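Long-range contact in integrase (Bovine immunodeficiency virus, PDB 3KKS), which probably inserts the DNA copy of the viral genome into host DNA, the crystallised part being its catalytic core domain: residues E36-L46 with C64-L73. Numbering follows the deposited sequence.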
loop_
_atom_site.group_PDB
_atom_site.type_symbol
_atom_site.label_atom_id
_atom_site.label_comp_id
_atom_site.label_asym_id
_atom_site.label_seq_id
_atom_site.Cartn_x
_atom_site.Cartn_y
_atom_site.Cartn_z
ATOM N N GLU A 36 -12.347 8.820 5.168
ATOM C CA GLU A 36 -11.429 8.149 6.087
ATOM C C GLU A 36 -12.135 7.523 7.279
ATOM O O GLU A 36 -12.204 8.121 8.354
ATOM C CB GLU A 36 -10.375 9.126 6.601
ATOM C CG GLU A 36 -9.182 9.309 5.686
ATOM C CD GLU A 36 -8.159 10.257 6.269
ATOM O OE1 GLU A 36 -8.408 11.485 6.252
ATOM O OE2 GLU A 36 -7.113 9.771 6.752
ATOM N N THR A 37 -12.654 6.317 7.087
ATOM C CA THR A 37 -13.349 5.605 8.150
ATOM C C THR A 37 -12.741 4.227 8.339
ATOM O O THR A 37 -11.952 3.762 7.512
ATOM C CB THR A 37 -14.845 5.421 7.829
ATOM O OG1 THR A 37 -14.986 4.885 6.509
ATOM C CG2 THR A 37 -15.582 6.744 7.922
ATOM N N ALA A 38 -13.117 3.575 9.429
ATOM C CA ALA A 38 -12.616 2.247 9.716
ATOM C C ALA A 38 -13.239 1.263 8.740
ATOM O O ALA A 38 -12.637 0.249 8.398
ATOM C CB ALA A 38 -12.965 1.857 11.144
ATOM N N LEU A 39 -14.459 1.566 8.304
ATOM C CA LEU A 39 -15.178 0.712 7.373
ATOM C C LEU A 39 -14.461 0.668 6.028
ATOM O O LEU A 39 -14.250 -0.402 5.466
ATOM C CB LEU A 39 -16.619 1.214 7.206
ATOM C CG LEU A 39 -17.601 0.476 6.282
ATOM C CD1 LEU A 39 -17.427 0.949 4.864
ATOM C CD2 LEU A 39 -17.407 -1.018 6.382
ATOM N N GLN A 40 -14.084 1.830 5.512
ATOM C CA GLN A 40 -13.378 1.872 4.240
ATOM C C GLN A 40 -12.044 1.158 4.401
ATOM O O GLN A 40 -11.689 0.311 3.581
ATOM C CB GLN A 40 -13.151 3.312 3.792
ATOM C CG GLN A 40 -14.435 4.064 3.506
ATOM C CD GLN A 40 -15.371 3.281 2.622
ATOM O OE1 GLN A 40 -14.954 2.690 1.623
ATOM N NE2 GLN A 40 -16.650 3.272 2.979
ATOM N N VAL A 41 -11.315 1.478 5.465
ATOM C CA VAL A 41 -10.033 0.832 5.701
ATOM C C VAL A 41 -10.167 -0.693 5.712
ATOM O O VAL A 41 -9.333 -1.395 5.143
ATOM C CB VAL A 41 -9.398 1.303 7.019
ATOM C CG1 VAL A 41 -8.190 0.426 7.365
ATOM C CG2 VAL A 41 -8.947 2.755 6.873
ATOM N N ALA A 42 -11.217 -1.202 6.351
ATOM C CA ALA A 42 -11.450 -2.641 6.416
ATOM C C ALA A 42 -11.651 -3.208 5.015
ATOM O O ALA A 42 -11.146 -4.282 4.693
ATOM C CB ALA A 42 -12.665 -2.931 7.275
ATOM N N LEU A 43 -12.399 -2.488 4.186
ATOM C CA LEU A 43 -12.645 -2.921 2.814
ATOM C C LEU A 43 -11.296 -3.002 2.078
ATOM O O LEU A 43 -11.031 -3.961 1.354
ATOM C CB LEU A 43 -13.579 -1.922 2.123
ATOM C CG LEU A 43 -15.039 -2.327 1.885
ATOM C CD1 LEU A 43 -15.477 -3.352 2.896
ATOM C CD2 LEU A 43 -15.927 -1.094 1.933
ATOM N N CYS A 44 -10.450 -1.994 2.283
ATOM C CA CYS A 44 -9.132 -1.958 1.663
ATOM C C CYS A 44 -8.264 -3.142 2.087
ATOM O O CYS A 44 -7.592 -3.749 1.255
ATOM C CB CYS A 44 -8.420 -0.651 2.006
ATOM S SG CYS A 44 -9.058 0.784 1.111
ATOM N N ILE A 45 -8.277 -3.467 3.378
ATOM C CA ILE A 45 -7.492 -4.595 3.882
ATOM C C ILE A 45 -7.991 -5.909 3.286
ATOM O O ILE A 45 -7.198 -6.769 2.926
ATOM C CB ILE A 45 -7.561 -4.691 5.426
ATOM C CG1 ILE A 45 -6.898 -3.467 6.063
ATOM C CG2 ILE A 45 -6.865 -5.957 5.905
ATOM C CD1 ILE A 45 -6.993 -3.452 7.583
ATOM N N LEU A 46 -9.307 -6.066 3.191
ATOM C CA LEU A 46 -9.881 -7.283 2.621
ATOM C C LEU A 46 -9.460 -7.446 1.165
ATOM O O LEU A 46 -9.187 -8.563 0.719
ATOM C CB LEU A 46 -11.409 -7.268 2.751
ATOM C CG LEU A 46 -11.909 -7.631 4.162
ATOM C CD1 LEU A 46 -13.382 -7.322 4.301
ATOM C CD2 LEU A 46 -11.650 -9.102 4.443
ATOM N N CYS A 64 -8.941 5.502 12.340
ATOM C CA CYS A 64 -9.456 4.545 11.369
ATOM C C CYS A 64 -8.560 3.320 11.219
ATOM O O CYS A 64 -8.893 2.395 10.487
ATOM C CB CYS A 64 -9.658 5.219 10.006
ATOM S SG CYS A 64 -8.161 5.855 9.264
ATOM N N PHE A 65 -7.425 3.317 11.913
ATOM C CA PHE A 65 -6.505 2.185 11.861
ATOM C C PHE A 65 -6.495 1.420 13.182
ATOM O O PHE A 65 -6.017 0.286 13.235
ATOM C CB PHE A 65 -5.067 2.643 11.555
ATOM C CG PHE A 65 -4.879 3.223 10.175
ATOM C CD1 PHE A 65 -5.412 2.592 9.056
ATOM C CD2 PHE A 65 -4.154 4.398 9.994
ATOM C CE1 PHE A 65 -5.226 3.124 7.776
ATOM C CE2 PHE A 65 -3.961 4.941 8.719
ATOM C CZ PHE A 65 -4.500 4.301 7.608
ATOM N N THR A 66 -7.016 2.033 14.248
ATOM C CA THR A 66 -7.019 1.393 15.567
ATOM C C THR A 66 -8.370 0.922 16.101
ATOM O O THR A 66 -8.444 0.386 17.211
ATOM C CB THR A 66 -6.385 2.319 16.645
ATOM O OG1 THR A 66 -7.069 3.576 16.669
ATOM C CG2 THR A 66 -4.918 2.559 16.352
ATOM N N ALA A 67 -9.435 1.111 15.327
ATOM C CA ALA A 67 -10.769 0.690 15.755
ATOM C C ALA A 67 -10.804 -0.818 15.994
ATOM O O ALA A 67 -10.019 -1.558 15.397
ATOM C CB ALA A 67 -11.793 1.074 14.701
ATOM N N HIS A 68 -11.696 -1.267 16.880
ATOM C CA HIS A 68 -11.833 -2.693 17.174
ATOM C C HIS A 68 -12.154 -3.416 15.872
ATOM O O HIS A 68 -11.811 -4.582 15.687
ATOM C CB HIS A 68 -12.955 -2.935 18.192
ATOM C CG HIS A 68 -12.555 -2.647 19.604
ATOM N ND1 HIS A 68 -13.469 -2.317 20.586
ATOM C CD2 HIS A 68 -11.342 -2.647 20.204
ATOM C CE1 HIS A 68 -12.832 -2.124 21.727
ATOM N NE2 HIS A 68 -11.541 -2.317 21.525
ATOM N N ARG A 69 -12.826 -2.699 14.982
ATOM C CA ARG A 69 -13.189 -3.221 13.674
ATOM C C ARG A 69 -11.924 -3.740 12.978
ATOM O O ARG A 69 -11.875 -4.880 12.516
ATOM C CB ARG A 69 -13.840 -2.095 12.852
ATOM C CG ARG A 69 -13.706 -2.232 11.342
ATOM C CD ARG A 69 -14.907 -2.900 10.707
ATOM N NE ARG A 69 -16.076 -2.026 10.710
ATOM C CZ ARG A 69 -17.225 -2.316 10.110
ATOM N NH1 ARG A 69 -17.365 -3.462 9.453
ATOM N NH2 ARG A 69 -18.234 -1.463 10.172
ATOM N N ILE A 70 -10.894 -2.901 12.936
ATOM C CA ILE A 70 -9.634 -3.248 12.286
ATOM C C ILE A 70 -8.828 -4.264 13.072
ATOM O O ILE A 70 -8.218 -5.174 12.495
ATOM C CB ILE A 70 -8.775 -1.988 12.060
ATOM C CG1 ILE A 70 -9.590 -0.956 11.280
ATOM C CG2 ILE A 70 -7.492 -2.345 11.324
ATOM C CD1 ILE A 70 -10.300 -1.529 10.051
ATOM N N GLU A 71 -8.824 -4.106 14.393
ATOM C CA GLU A 71 -8.100 -5.016 15.271
ATOM C C GLU A 71 -8.673 -6.425 15.174
ATOM O O GLU A 71 -7.935 -7.402 15.077
ATOM C CB GLU A 71 -8.176 -4.525 16.717
ATOM C CG GLU A 71 -6.842 -4.027 17.277
ATOM C CD GLU A 71 -6.845 -2.540 17.577
ATOM O OE1 GLU A 71 -7.783 -2.075 18.264
ATOM O OE2 GLU A 71 -5.906 -1.840 17.136
ATOM N N ASN A 72 -9.992 -6.538 15.204
ATOM C CA ASN A 72 -10.603 -7.855 15.102
ATOM C C ASN A 72 -10.471 -8.430 13.684
ATOM O O ASN A 72 -10.319 -9.637 13.510
ATOM C CB ASN A 72 -12.074 -7.797 15.521
ATOM C CG ASN A 72 -12.245 -7.564 17.018
ATOM O OD1 ASN A 72 -11.332 -7.807 17.807
ATOM N ND2 ASN A 72 -13.425 -7.107 17.414
ATOM N N LEU A 73 -10.517 -7.564 12.675
ATOM C CA LEU A 73 -10.389 -8.015 11.294
ATOM C C LEU A 73 -9.033 -8.685 11.064
ATOM O O LEU A 73 -8.946 -9.731 10.417
ATOM C CB LEU A 73 -10.557 -6.839 10.328
ATOM C CG LEU A 73 -10.288 -7.170 8.857
ATOM C CD1 LEU A 73 -11.112 -8.382 8.455
ATOM C CD2 LEU A 73 -10.615 -5.977 7.977
#
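Val41 runs across Phe65 at about a right angle, and its CG2 meets the ring obliquely, 3.8 Å from CE1. The sulfur of neighbouring Cys64 sits over the centre of one ring face, 4.1 Å above the plane. Val41 CG2 touches this sulfur as well, so the methyl contacts both ring and thiol. The other flat group is the Arg69 guanidinium. CD2 of Leu39 lies over one of its faces, 3.6 Å from the plane and displaced toward the edge. The Arg69 chain bends at chi2 (95°) and chi3 (72°), which brings the guanidinium alongside the leucine, so that the two side chains run together. Arg69 CG lies near Ala38 O and CB, and its CD near Ala42 CB.

Both helices belong to the RNase H-like fold of retroviral integrase cores, where helices flank a mixed beta-sheet. Helices 38-46 and 68-73 run nearly parallel, 21° apart, with axes 9.4 Å from each other at closest approach. No hydrogen bond links the segments.

Ile70 is a knob in a hole formed by Ala38, Val41, Ala42 and Ile45. Its CD1 reaches the backbone of the opposing helix, 3.4 Å from Ala38 O. Its other branch, CG2, touches Ile45 CD1. One turn on, Leu73 CD2 fits against Ala42, 3.7 Å from CB. CD1 of Leu73 meets CD2 of Leu46. Near the start of both helices the small side chains let the backbones come close, with CB of Ala38 and CB of Ala67 3.8 Å apart. Here Cys64 CB also packs on the Thr37 backbone. Thr37 is the N-cap of its helix, its OG1 accepting a weak hydrogen bond from Gln40 N. Deeper in the domain, Phe65 rests on Trp18 and Ile45 on Leu57, both from the central sheet.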